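Local structure of 11R-lipoxygenase (3VF1) at residues K671-T674 with E675-G679; S682-T685 with W686-P689; G168-P171 with R172-Q175; M461-H464 with Y465-V468. The protein probably oxygenates polyunsaturated fatty acids as a calcium-dependent 11R-lipoxygenase with one non-heme iron per subunit. One frame throughout, in Å; residues are numbered along the deposited sequence.

Contact 1 of 4, residues K671-T674 with E675-G679; sequences KQIT and ERNQG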
ATOM      1  N   LYS A 671      -6.897   3.649 -21.358  1.00 30.54           N
ATOM      2  CA  LYS A 671      -7.231   4.446 -22.531  1.00 30.71           C
ATOM      3  C   LYS A 671      -8.015   5.706 -22.158  1.00 30.58           C
ATOM      4  O   LYS A 671      -7.780   6.773 -22.718  1.00 32.56           O
ATOM      5  CB  LYS A 671      -8.021   3.593 -23.526  1.00 36.13           C
ATOM      6  CG  LYS A 671      -8.476   4.328 -24.772  1.00 40.63           C
ATOM      7  CD  LYS A 671      -8.896   3.350 -25.860  1.00 49.58           C
ATOM      8  CE  LYS A 671      -9.606   4.050 -27.009  1.00 58.58           C
ATOM      9  NZ  LYS A 671     -10.982   4.487 -26.636  1.00 67.02           N
ATOM     10  N   GLN A 672      -8.939   5.580 -21.210  1.00 29.65           N
ATOM     11  CA  GLN A 672      -9.712   6.730 -20.743  1.00 32.38           C
ATOM     12  C   GLN A 672      -8.799   7.770 -20.105  1.00 31.82           C
ATOM     13  O   GLN A 672      -8.832   8.946 -20.468  1.00 30.77           O
ATOM     14  CB  GLN A 672     -10.767   6.297 -19.723  1.00 31.90           C
ATOM     15  CG  GLN A 672     -11.933   5.522 -20.304  1.00 42.39           C
ATOM     16  CD  GLN A 672     -13.047   5.318 -19.293  1.00 50.79           C
ATOM     17  OE1 GLN A 672     -13.476   6.263 -18.627  1.00 49.38           O
ATOM     18  NE2 GLN A 672     -13.516   4.080 -19.167  1.00 45.03           N
ATOM     19  N   ILE A 673      -7.990   7.326 -19.148  1.00 29.27           N
ATOM     20  CA  ILE A 673      -7.090   8.213 -18.423  1.00 28.01           C
ATOM     21  C   ILE A 673      -6.161   8.940 -19.383  1.00 30.19           C
ATOM     22  O   ILE A 673      -5.883  10.127 -19.213  1.00 29.52           O
ATOM     23  CB  ILE A 673      -6.246   7.432 -17.401  1.00 27.07           C
ATOM     24  CG1 ILE A 673      -7.142   6.893 -16.285  1.00 29.92           C
ATOM     25  CG2 ILE A 673      -5.153   8.320 -16.824  1.00 25.45           C
ATOM     26  CD1 ILE A 673      -6.436   5.955 -15.326  1.00 29.23           C
ATOM     27  N   THR A 674      -5.683   8.222 -20.392  1.00 30.41           N
ATOM     28  CA  THR A 674      -4.771   8.793 -21.374  1.00 29.79           C
ATOM     29  C   THR A 674      -5.452   9.895 -22.179  1.00 31.05           C
ATOM     30  O   THR A 674      -4.868  10.949 -22.419  1.00 32.05           O
ATOM     31  CB  THR A 674      -4.243   7.718 -22.337  1.00 30.64           C
ATOM     32  OG1 THR A 674      -3.392   6.813 -21.625  1.00 30.94           O
ATOM     33  CG2 THR A 674      -3.459   8.351 -23.475  1.00 27.47           C
ATOM     34  N   GLU A 675      -6.689   9.645 -22.593  1.00 29.62           N
ATOM     35  CA  GLU A 675      -7.432  10.617 -23.385  1.00 33.35           C
ATOM     36  C   GLU A 675      -7.728  11.882 -22.582  1.00 34.24           C
ATOM     37  O   GLU A 675      -7.684  12.990 -23.120  1.00 37.99           O
ATOM     38  CB  GLU A 675      -8.727   9.999 -23.913  1.00 36.51           C
ATOM     39  CG  GLU A 675      -8.501   8.971 -25.013  1.00 49.17           C
ATOM     40  CD  GLU A 675      -9.785   8.308 -25.471  1.00 59.04           C
ATOM     41  OE1 GLU A 675     -10.772   8.319 -24.703  1.00 61.44           O
ATOM     42  OE2 GLU A 675      -9.808   7.779 -26.603  1.00 56.71           O
ATOM     43  N   ARG A 676      -8.025  11.719 -21.299  1.00 30.34           N
ATOM     44  CA  ARG A 676      -8.277  12.863 -20.429  1.00 33.19           C
ATOM     45  C   ARG A 676      -6.996  13.657 -20.206  1.00 35.04           C
ATOM     46  O   ARG A 676      -7.009  14.888 -20.208  1.00 39.59           O
ATOM     47  CB  ARG A 676      -8.831  12.407 -19.080  1.00 28.84           C
ATOM     48  CG  ARG A 676      -9.053  13.548 -18.100  1.00 32.85           C
ATOM     49  CD  ARG A 676      -9.050  13.056 -16.673  1.00 32.45           C
ATOM     50  NE  ARG A 676      -7.751  12.510 -16.288  1.00 28.62           N
ATOM     51  CZ  ARG A 676      -7.555  11.724 -15.233  1.00 30.76           C
ATOM     52  NH1 ARG A 676      -8.574  11.383 -14.453  1.00 28.63           N
ATOM     53  NH2 ARG A 676      -6.338  11.272 -14.959  1.00 29.93           N
ATOM     54  N   ASN A 677      -5.891  12.944 -20.012  1.00 31.16           N
ATOM     55  CA  ASN A 677      -4.604  13.571 -19.741  1.00 29.65           C
ATOM     56  C   ASN A 677      -4.010  14.253 -20.968  1.00 31.85           C
ATOM     57  O   ASN A 677      -2.964  14.898 -20.882  1.00 31.27           O
ATOM     58  CB  ASN A 677      -3.612  12.530 -19.214  1.00 25.74           C
ATOM     59  CG  ASN A 677      -3.881  12.142 -17.774  1.00 25.43           C
ATOM     60  OD1 ASN A 677      -4.829  12.622 -17.153  1.00 27.02           O
ATOM     61  ND2 ASN A 677      -3.044  11.262 -17.236  1.00 26.97           N
ATOM     62  N   GLN A 678      -4.674  14.110 -22.109  1.00 33.55           N
ATOM     63  CA  GLN A 678      -4.154  14.648 -23.358  1.00 36.88           C
ATOM     64  C   GLN A 678      -4.017  16.167 -23.306  1.00 36.10           C
ATOM     65  O   GLN A 678      -4.987  16.881 -23.052  1.00 37.05           O
ATOM     66  CB  GLN A 678      -5.062  14.255 -24.525  1.00 42.91           C
ATOM     67  CG  GLN A 678      -4.472  14.568 -25.889  1.00 52.05           C
ATOM     68  CD  GLN A 678      -3.182  13.813 -26.156  1.00 54.80           C
ATOM     69  OE1 GLN A 678      -2.167  14.409 -26.521  1.00 53.54           O
ATOM     70  NE2 GLN A 678      -3.216  12.495 -25.979  1.00 56.09           N
ATOM     71  N   GLY A 679      -2.801  16.651 -23.543  1.00 34.68           N
ATOM     72  CA  GLY A 679      -2.547  18.076 -23.649  1.00 34.93           C
ATOM     73  C   GLY A 679      -2.358  18.788 -22.322  1.00 33.42           C
ATOM     74  O   GLY A 679      -2.257  20.012 -22.286  1.00 34.44           O
TER

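Contact 2 of 4, residues S682-T685 with W686-P689; sequences SPYT and WLIP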
ATOM      1  N   SER A 682       0.539  18.950 -16.339  1.00 30.88           N
ATOM      2  CA  SER A 682       0.768  18.039 -15.226  1.00 30.35           C
ATOM      3  C   SER A 682      -0.374  17.033 -15.116  1.00 29.14           C
ATOM      4  O   SER A 682      -1.262  17.180 -14.275  1.00 30.33           O
ATOM      5  CB  SER A 682       0.904  18.820 -13.919  1.00 30.47           C
ATOM      6  OG  SER A 682       1.224  17.953 -12.844  1.00 31.33           O
ATOM      7  N   PRO A 683      -0.359  16.002 -15.974  1.00 30.08           N
ATOM      8  CA  PRO A 683      -1.415  14.986 -15.962  1.00 29.75           C
ATOM      9  C   PRO A 683      -1.392  14.134 -14.696  1.00 28.11           C
ATOM     10  O   PRO A 683      -0.324  13.897 -14.132  1.00 28.02           O
ATOM     11  CB  PRO A 683      -1.080  14.123 -17.181  1.00 29.04           C
ATOM     12  CG  PRO A 683       0.381  14.310 -17.388  1.00 26.79           C
ATOM     13  CD  PRO A 683       0.660  15.726 -17.000  1.00 26.13           C
ATOM     14  N   TYR A 684      -2.563  13.688 -14.255  1.00 28.02           N
ATOM     15  CA  TYR A 684      -2.649  12.766 -13.131  1.00 28.02           C
ATOM     16  C   TYR A 684      -2.450  11.345 -13.652  1.00 26.17           C
ATOM     17  O   TYR A 684      -3.289  10.821 -14.386  1.00 25.98           O
ATOM     18  CB  TYR A 684      -3.996  12.896 -12.423  1.00 26.25           C
ATOM     19  CG  TYR A 684      -4.085  12.066 -11.164  1.00 26.85           C
ATOM     20  CD1 TYR A 684      -3.557  12.528  -9.969  1.00 24.88           C
ATOM     21  CD2 TYR A 684      -4.689  10.817 -11.174  1.00 26.16           C
ATOM     22  CE1 TYR A 684      -3.629  11.771  -8.815  1.00 27.27           C
ATOM     23  CE2 TYR A 684      -4.766  10.053 -10.027  1.00 28.65           C
ATOM     24  CZ  TYR A 684      -4.235  10.537  -8.849  1.00 26.71           C
ATOM     25  OH  TYR A 684      -4.308   9.779  -7.702  1.00 27.80           O
ATOM     26  N   THR A 685      -1.339  10.726 -13.268  1.00 24.62           N
ATOM     27  CA  THR A 685      -0.907   9.477 -13.887  1.00 28.19           C
ATOM     28  C   THR A 685      -0.687   8.346 -12.889  1.00 28.20           C
ATOM     29  O   THR A 685      -0.212   7.274 -13.259  1.00 32.28           O
ATOM     30  CB  THR A 685       0.416   9.692 -14.638  1.00 32.05           C
ATOM     31  OG1 THR A 685       1.419  10.144 -13.719  1.00 28.93           O
ATOM     32  CG2 THR A 685       0.241  10.729 -15.738  1.00 30.46           C
ATOM     33  N   TRP A 686      -1.036   8.579 -11.630  1.00 28.25           N
ATOM     34  CA  TRP A 686      -0.668   7.657 -10.562  1.00 28.65           C
ATOM     35  C   TRP A 686      -1.607   6.459 -10.443  1.00 28.82           C
ATOM     36  O   TRP A 686      -1.316   5.515  -9.709  1.00 31.29           O
ATOM     37  CB  TRP A 686      -0.595   8.415  -9.236  1.00 29.30           C
ATOM     38  CG  TRP A 686       0.212   9.661  -9.352  1.00 29.48           C
ATOM     39  CD1 TRP A 686      -0.237  10.944  -9.232  1.00 33.23           C
ATOM     40  CD2 TRP A 686       1.609   9.750  -9.644  1.00 27.88           C
ATOM     41  NE1 TRP A 686       0.800  11.828  -9.423  1.00 34.75           N
ATOM     42  CE2 TRP A 686       1.943  11.119  -9.679  1.00 30.17           C
ATOM     43  CE3 TRP A 686       2.611   8.805  -9.876  1.00 30.09           C
ATOM     44  CZ2 TRP A 686       3.236  11.564  -9.933  1.00 29.20           C
ATOM     45  CZ3 TRP A 686       3.896   9.249 -10.129  1.00 32.16           C
ATOM     46  CH2 TRP A 686       4.196  10.616 -10.154  1.00 33.01           C
ATOM     47  N   LEU A 687      -2.724   6.492 -11.161  1.00 26.41           N
ATOM     48  CA  LEU A 687      -3.669   5.381 -11.138  1.00 28.42           C
ATOM     49  C   LEU A 687      -3.840   4.750 -12.517  1.00 26.70           C
ATOM     50  O   LEU A 687      -4.798   4.022 -12.760  1.00 26.40           O
ATOM     51  CB  LEU A 687      -5.020   5.831 -10.578  1.00 26.39           C
ATOM     52  CG  LEU A 687      -5.058   6.020  -9.059  1.00 25.30           C
ATOM     53  CD1 LEU A 687      -6.434   6.485  -8.615  1.00 27.05           C
ATOM     54  CD2 LEU A 687      -4.672   4.731  -8.343  1.00 22.92           C
ATOM     55  N   ILE A 688      -2.910   5.034 -13.420  1.00 28.59           N
ATOM     56  CA  ILE A 688      -2.834   4.295 -14.670  1.00 29.77           C
ATOM     57  C   ILE A 688      -2.458   2.862 -14.316  1.00 31.79           C
ATOM     58  O   ILE A 688      -1.412   2.633 -13.712  1.00 30.08           O
ATOM     59  CB  ILE A 688      -1.784   4.889 -15.620  1.00 32.35           C
ATOM     60  CG1 ILE A 688      -2.246   6.257 -16.121  1.00 35.42           C
ATOM     61  CG2 ILE A 688      -1.536   3.956 -16.796  1.00 30.96           C
ATOM     62  CD1 ILE A 688      -1.202   6.998 -16.935  1.00 32.68           C
ATOM     63  N   PRO A 689      -3.316   1.891 -14.674  1.00 32.81           N
ATOM     64  CA  PRO A 689      -3.123   0.495 -14.260  1.00 30.77           C
ATOM     65  C   PRO A 689      -1.697  -0.005 -14.463  1.00 29.34           C
ATOM     66  O   PRO A 689      -1.167  -0.705 -13.600  1.00 31.79           O
ATOM     67  CB  PRO A 689      -4.094  -0.271 -15.161  1.00 29.64           C
ATOM     68  CG  PRO A 689      -5.176   0.708 -15.453  1.00 30.75           C
ATOM     69  CD  PRO A 689      -4.506   2.051 -15.529  1.00 30.33           C
TER
HETATM   70  O   HOH W   1      -4.250   8.159 -13.304  1.00 25.38           O

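Contact 3 of 4, residues G168-P171 with R172-Q175; sequences GTDP and RYVQ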
ATOM      1  N   GLY A 168       2.138 -10.795  16.333  1.00 39.82           N
ATOM      2  CA  GLY A 168       3.180 -10.135  17.097  1.00 41.01           C
ATOM      3  C   GLY A 168       2.698  -9.529  18.402  1.00 41.34           C
ATOM      4  O   GLY A 168       1.532  -9.154  18.537  1.00 39.44           O
ATOM      5  N   THR A 169       3.607  -9.436  19.368  1.00 41.59           N
ATOM      6  CA  THR A 169       3.302  -8.839  20.664  1.00 43.99           C
ATOM      7  C   THR A 169       4.313  -7.754  21.031  1.00 43.92           C
ATOM      8  O   THR A 169       4.388  -7.333  22.185  1.00 47.72           O
ATOM      9  CB  THR A 169       3.287  -9.897  21.783  1.00 45.69           C
ATOM     10  OG1 THR A 169       4.473 -10.697  21.702  1.00 47.84           O
ATOM     11  CG2 THR A 169       2.063 -10.792  21.655  1.00 43.12           C
ATOM     12  N   ASP A 170       5.091  -7.308  20.048  1.00 41.41           N
ATOM     13  CA  ASP A 170       6.031  -6.212  20.249  1.00 41.32           C
ATOM     14  C   ASP A 170       5.342  -5.069  20.995  1.00 42.86           C
ATOM     15  O   ASP A 170       4.457  -4.413  20.446  1.00 42.51           O
ATOM     16  CB  ASP A 170       6.553  -5.712  18.900  1.00 41.76           C
ATOM     17  CG  ASP A 170       7.605  -4.626  19.042  1.00 43.60           C
ATOM     18  OD1 ASP A 170       7.701  -4.023  20.132  1.00 43.23           O
ATOM     19  OD2 ASP A 170       8.332  -4.371  18.058  1.00 39.42           O
ATOM     20  N   PRO A 171       5.754  -4.817  22.249  1.00 43.93           N
ATOM     21  CA  PRO A 171       5.065  -3.831  23.092  1.00 45.41           C
ATOM     22  C   PRO A 171       4.949  -2.448  22.454  1.00 43.27           C
ATOM     23  O   PRO A 171       4.016  -1.709  22.770  1.00 44.99           O
ATOM     24  CB  PRO A 171       5.940  -3.767  24.353  1.00 48.26           C
ATOM     25  CG  PRO A 171       7.257  -4.338  23.953  1.00 49.31           C
ATOM     26  CD  PRO A 171       6.953  -5.361  22.907  1.00 46.99           C
ATOM     27  N   ARG A 172       5.879  -2.106  21.571  1.00 40.72           N
ATOM     28  CA  ARG A 172       5.851  -0.810  20.907  1.00 39.06           C
ATOM     29  C   ARG A 172       4.570  -0.612  20.098  1.00 40.62           C
ATOM     30  O   ARG A 172       4.128   0.518  19.903  1.00 39.68           O
ATOM     31  CB  ARG A 172       7.060  -0.655  19.981  1.00 35.85           C
ATOM     32  CG  ARG A 172       8.395  -0.536  20.696  1.00 33.31           C
ATOM     33  CD  ARG A 172       9.534  -0.313  19.709  1.00 30.38           C
ATOM     34  NE  ARG A 172       9.655  -1.418  18.761  1.00 35.51           N
ATOM     35  CZ  ARG A 172      10.501  -1.441  17.736  1.00 39.25           C
ATOM     36  NH1 ARG A 172      11.314  -0.417  17.508  1.00 42.81           N
ATOM     37  NH2 ARG A 172      10.535  -2.494  16.931  1.00 36.85           N
ATOM     38  N   TYR A 173       3.971  -1.709  19.637  1.00 39.58           N
ATOM     39  CA  TYR A 173       2.881  -1.621  18.667  1.00 39.01           C
ATOM     40  C   TYR A 173       1.630  -2.430  19.018  1.00 38.16           C
ATOM     41  O   TYR A 173       0.787  -2.664  18.152  1.00 36.95           O
ATOM     42  CB  TYR A 173       3.391  -2.065  17.296  1.00 36.78           C
ATOM     43  CG  TYR A 173       4.626  -1.323  16.847  1.00 38.69           C
ATOM     44  CD1 TYR A 173       4.559   0.022  16.503  1.00 36.56           C
ATOM     45  CD2 TYR A 173       5.858  -1.961  16.765  1.00 37.71           C
ATOM     46  CE1 TYR A 173       5.683   0.711  16.093  1.00 34.73           C
ATOM     47  CE2 TYR A 173       6.990  -1.279  16.356  1.00 38.45           C
ATOM     48  CZ  TYR A 173       6.896   0.056  16.021  1.00 39.05           C
ATOM     49  OH  TYR A 173       8.016   0.743  15.615  1.00 38.47           O
ATOM     50  N   VAL A 174       1.496  -2.852  20.272  1.00 37.87           N
ATOM     51  CA  VAL A 174       0.338  -3.656  20.668  1.00 40.59           C
ATOM     52  C   VAL A 174      -0.892  -2.816  21.006  1.00 37.69           C
ATOM     53  O   VAL A 174      -2.002  -3.343  21.069  1.00 40.39           O
ATOM     54  CB  VAL A 174       0.637  -4.577  21.880  1.00 39.21           C
ATOM     55  CG1 VAL A 174       1.613  -5.677  21.492  1.00 39.01           C
ATOM     56  CG2 VAL A 174       1.147  -3.773  23.073  1.00 38.85           C
ATOM     57  N   GLN A 175      -0.703  -1.518  21.214  1.00 39.78           N
ATOM     58  CA  GLN A 175      -1.788  -0.664  21.689  1.00 41.96           C
ATOM     59  C   GLN A 175      -2.348   0.251  20.597  1.00 38.66           C
ATOM     60  O   GLN A 175      -1.607   0.985  19.946  1.00 33.59           O
ATOM     61  CB  GLN A 175      -1.310   0.170  22.878  1.00 41.47           C
ATOM     62  CG  GLN A 175      -2.338   0.304  23.992  1.00 54.46           C
ATOM     63  CD  GLN A 175      -1.709   0.662  25.327  1.00 72.33           C
ATOM     64  OE1 GLN A 175      -0.499   0.527  25.513  1.00 70.16           O
ATOM     65  NE2 GLN A 175      -2.531   1.118  26.266  1.00 72.08           N
TER

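Contact 4 of 4, residues M461-H464 with Y465-V468; sequences MQKH and YRSV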
ATOM      1  N   MET A 461      -1.054   7.916  14.660  1.00 31.63           N
ATOM      2  CA  MET A 461      -1.627   6.702  14.095  1.00 29.84           C
ATOM      3  C   MET A 461      -2.610   6.075  15.074  1.00 31.88           C
ATOM      4  O   MET A 461      -3.718   5.692  14.699  1.00 33.60           O
ATOM      5  CB  MET A 461      -0.525   5.700  13.757  1.00 27.14           C
ATOM      6  CG  MET A 461       0.379   6.141  12.622  1.00 27.90           C
ATOM      7  SD  MET A 461       1.314   4.777  11.913  1.00 32.74           S
ATOM      8  CE  MET A 461       2.315   4.282  13.315  1.00 32.20           C
ATOM      9  N   GLN A 462      -2.194   5.974  16.331  1.00 31.25           N
ATOM     10  CA  GLN A 462      -3.031   5.393  17.370  1.00 30.57           C
ATOM     11  C   GLN A 462      -4.328   6.173  17.520  1.00 31.16           C
ATOM     12  O   GLN A 462      -5.385   5.598  17.776  1.00 32.54           O
ATOM     13  CB  GLN A 462      -2.282   5.374  18.701  1.00 30.84           C
ATOM     14  CG  GLN A 462      -1.082   4.443  18.718  1.00 31.24           C
ATOM     15  CD  GLN A 462      -0.299   4.525  20.012  1.00 34.22           C
ATOM     16  OE1 GLN A 462      -0.084   5.611  20.552  1.00 34.39           O
ATOM     17  NE2 GLN A 462       0.128   3.373  20.520  1.00 34.84           N
ATOM     18  N   LYS A 463      -4.243   7.489  17.357  1.00 32.36           N
ATOM     19  CA  LYS A 463      -5.406   8.348  17.529  1.00 33.05           C
ATOM     20  C   LYS A 463      -6.428   8.125  16.419  1.00 32.02           C
ATOM     21  O   LYS A 463      -7.634   8.157  16.664  1.00 33.24           O
ATOM     22  CB  LYS A 463      -4.984   9.817  17.570  1.00 32.00           C
ATOM     23  CG  LYS A 463      -6.101  10.761  17.978  1.00 35.76           C
ATOM     24  CD  LYS A 463      -5.595  12.183  18.163  1.00 36.19           C
ATOM     25  CE  LYS A 463      -6.710  13.111  18.616  1.00 32.61           C
ATOM     26  NZ  LYS A 463      -6.251  14.520  18.739  1.00 38.16           N
ATOM     27  N   HIS A 464      -5.948   7.897  15.200  1.00 28.59           N
ATOM     28  CA  HIS A 464      -6.838   7.630  14.079  1.00 32.28           C
ATOM     29  C   HIS A 464      -7.432   6.230  14.176  1.00 31.46           C
ATOM     30  O   HIS A 464      -8.607   6.025  13.872  1.00 32.61           O
ATOM     31  CB  HIS A 464      -6.106   7.778  12.743  1.00 30.41           C
ATOM     32  CG  HIS A 464      -6.986   7.553  11.551  1.00 27.00           C
ATOM     33  ND1 HIS A 464      -7.776   8.545  11.010  1.00 28.72           N
ATOM     34  CD2 HIS A 464      -7.217   6.444  10.810  1.00 29.90           C
ATOM     35  CE1 HIS A 464      -8.447   8.059   9.982  1.00 26.86           C
ATOM     36  NE2 HIS A 464      -8.126   6.786   9.839  1.00 27.46           N
ATOM     37  N   TYR A 465      -6.615   5.271  14.597  1.00 30.16           N
ATOM     38  CA  TYR A 465      -7.054   3.884  14.683  1.00 31.00           C
ATOM     39  C   TYR A 465      -8.193   3.724  15.682  1.00 29.08           C
ATOM     40  O   TYR A 465      -9.161   3.017  15.420  1.00 32.32           O
ATOM     41  CB  TYR A 465      -5.892   2.968  15.073  1.00 31.10           C
ATOM     42  CG  TYR A 465      -6.272   1.505  15.085  1.00 34.58           C
ATOM     43  CD1 TYR A 465      -6.335   0.773  13.906  1.00 34.09           C
ATOM     44  CD2 TYR A 465      -6.576   0.856  16.273  1.00 34.03           C
ATOM     45  CE1 TYR A 465      -6.688  -0.562  13.911  1.00 33.61           C
ATOM     46  CE2 TYR A 465      -6.929  -0.479  16.288  1.00 31.25           C
ATOM     47  CZ  TYR A 465      -6.982  -1.182  15.104  1.00 33.98           C
ATOM     48  OH  TYR A 465      -7.333  -2.511  15.114  1.00 38.00           O
ATOM     49  N   ARG A 466      -8.078   4.386  16.828  1.00 30.52           N
ATOM     50  CA  ARG A 466      -9.104   4.300  17.864  1.00 32.93           C
ATOM     51  C   ARG A 466     -10.505   4.579  17.326  1.00 36.28           C
ATOM     52  O   ARG A 466     -11.489   4.096  17.882  1.00 39.94           O
ATOM     53  CB  ARG A 466      -8.797   5.267  19.010  1.00 35.73           C
ATOM     54  CG  ARG A 466      -7.762   4.753  19.995  1.00 40.22           C
ATOM     55  CD  ARG A 466      -7.801   5.529  21.302  1.00 42.21           C
ATOM     56  NE  ARG A 466      -7.340   6.908  21.155  1.00 41.64           N
ATOM     57  CZ  ARG A 466      -6.064   7.284  21.203  1.00 43.95           C
ATOM     58  NH1 ARG A 466      -5.102   6.386  21.383  1.00 43.48           N
ATOM     59  NH2 ARG A 466      -5.747   8.564  21.065  1.00 37.65           N
ATOM     60  N   SER A 467     -10.595   5.352  16.247  1.00 31.98           N
ATOM     61  CA  SER A 467     -11.889   5.760  15.709  1.00 33.37           C
ATOM     62  C   SER A 467     -12.188   5.176  14.329  1.00 34.38           C
ATOM     63  O   SER A 467     -13.275   5.383  13.790  1.00 33.39           O
ATOM     64  CB  SER A 467     -11.962   7.287  15.629  1.00 33.80           C
ATOM     65  OG  SER A 467     -11.921   7.873  16.919  1.00 39.16           O
ATOM     66  N   VAL A 468     -11.236   4.447  13.758  1.00 29.12           N
ATOM     67  CA  VAL A 468     -11.397   3.955  12.394  1.00 32.16           C
ATOM     68  C   VAL A 468     -12.311   2.737  12.321  1.00 32.29           C
ATOM     69  O   VAL A 468     -12.305   1.886  13.210  1.00 30.78           O
ATOM     70  CB  VAL A 468     -10.039   3.588  11.753  1.00 31.31           C
ATOM     71  CG1 VAL A 468      -9.510   2.272  12.316  1.00 30.01           C
ATOM     72  CG2 VAL A 468     -10.179   3.495  10.243  1.00 29.83           C
TER

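Contact 1 of 4, residues K671-T674 with E675-G679
Lys671 reaches along one turn of the helix to Glu675: with CG anti to the backbone N (chi1 178°) and a bend at the last torsion, NZ stops 3.5 Å from Glu675 OE2. The salt bridge carries only a weak hydrogen bond; long flexible charged chains suit this exposed face. The side chain of Gln672 packs on Leu498 of helix 491-514, while its carbonyl accepts a backbone N-H, Gln672 O lying 3.0 Å from Arg676 N. Such i to i+4 bonds mark the C-terminal stretch of helix 653-676, and Ile673 O continues them by accepting Asn677 N at 2.9 Å. Buried Ile673 lies alongside Arg676 and Asn677, its CG2 methyl 3.6 Å from Asn677 ND2. Asn677 suits its place because its amide works at both atoms: OD1 is gripped side-on by NE and NH2 of Arg676, from one face of the amide, while ND2 donates to Tyr684 O. With an alanine here, the Arg676 guanidinium would probably lose an anchor and be freer to turn, and Tyr684 O would lose its amide donor. Arg676 NH1 also makes a salt bridge to Asp495. Thr674 turns OG1 back to Thr670 O, one helical turn earlier.

Contact 2 of 4, residues S682-T685 with W686-P689
Trp686 drives the edge of its five-membered ring at the face of Tyr684, a T-shaped pair with planes 88° apart and centroids 5.1 Å apart. The leading atom is CD1 of Trp686, 3.5 Å from CE1 of Tyr684. Leu687 meets the tyrosine at its edge instead, CD1 of Leu687 lying 4.0 Å from Tyr684 OH. Over the centre of the indole stands Thr685 OG1, set there by a chi1 of 60° that puts the hydroxyl between the backbone N and the carbonyl carbon. Thr685 CB packs 3.9 Å from Ile688 CD1. The backbone beneath is a type I beta turn from Thr685 to Ile688, in the C-terminal chain that goes on to the iron ligand Ile698. A water bridges its flank, donating to Tyr684 O at 3.0 Å and accepting from Leu687 N. Farther out, Tyr684 packs on Tyr491 and Tyr492 of helix 491-514 and on Ala577 of helix 557-579, a setting that suits a broad aromatic ring. The indole edge would probably lose its aromatic face, and a gap open against both helices, were this tyrosine an alanine. Leu687 lies on Cys573 and Ala577 of helix 557-579, which bears the iron ligands His575 and Asn579.

Contact 3 of 4, residues G168-P171 with R172-Q175
Arg172 wraps around the carboxylate of Asp170, and nearly every atom of its side chain has a part in this. CB rests 3.4 Å from Asp170 OD1 and at the same time lies over the face of the Tyr173 ring, toward its rim. CG continues past the same oxygen. The chain bends at chi3 (-60°) to bring NE to the second oxygen, where its bond to Asp170 OD2 is weak at 3.3 Å. The tip does better: NH2 donates to Asp170 OD2 at 3.1 Å, within the guanidinium plane and onto the syn lone pair. The two flat groups are nearly coplanar, 21° apart, as suits a salt bridge, and the Tyr173 hydroxyl lies over the guanidinium face. Asp170 is well chosen, because OD1 also accepts Arg172 N at 3.0 Å, from above the carboxylate plane, making an Asx turn. Pro171 suits the bend between them, its ring fixing phi and bringing no N-H that would need a partner. Asp170 O then accepts Tyr173 N at 2.9 Å, and Val174 CG1 packs against that same carbonyl oxygen. This turn belongs to the loop between helices 148-164 and 208-213; Phe180 packs on Asp170 and Tyr173, while Arg172 NH2 bonds to Asn437 OD1 and Tyr173 OH to Arg436 O, fastening the loop to helix 428-438.

Contact 4 of 4, residues M461-H464 with Y465-V468
A chi1 of -80° sets CG of Arg466 anti to its own carbonyl carbon, and a further bend at chi3 (-69°) folds the guanidinium back over Gln462 and Lys463. One face of it lies over Gln462 O and Lys463 CA, both toward the rim, and Arg466 NH2 comes 3.8 Å from Lys463 CB. An arginine is long enough to pack on the helix backbone and still reach Asp176 with an NH1 salt bridge. Lys463 NZ instead bonds to Ile313 O and stays 6.4 Å from Arg466 NH2, which probably eases repulsion of like charges. His464 crosses Val468 at about a right angle, NE2 of His464 lying 3.9 Å from Val468 CG2, and the same NE2 is hydrogen-bonded to Arg395 NH1 of helix 369-410. The branched Val468, being apolar, suits this buried side. Tyr465 N bonds to Met461 O at 2.9 Å and Arg466 N to Gln462 O at 3.1 Å; then the pattern shortens, Ser467 N meeting His464 O at 3.2 Å from above the carbonyl plane. Here helix 456-465 passes into a type I beta turn from Tyr465 to Val468, packed against the long helix 369-410 that supplies the iron ligands His392 and His397.

How the contacts relate
Along the chain the order is contact 3, contact 4, contact 1, contact 2, and in space they form two pairs. Contacts 1 and 2 have centres about 9 Å apart and touch, helix 653-676 and the loop after it folding together beside helix 491-514. Contacts 3 and 4, with centres about 15 Å apart, touch where Gln175 O meets Gln462 NE2, tying the loop after helix 148-164 to helix 456-465. Between contacts 1 and 3 the centres are about 46 Å apart, on opposite sides of the chain's centre. Contacts 2 and 4 pack on helices 557-579 and 369-410, so segments distant in sequence lie against the two helices that carry the iron-binding histidines.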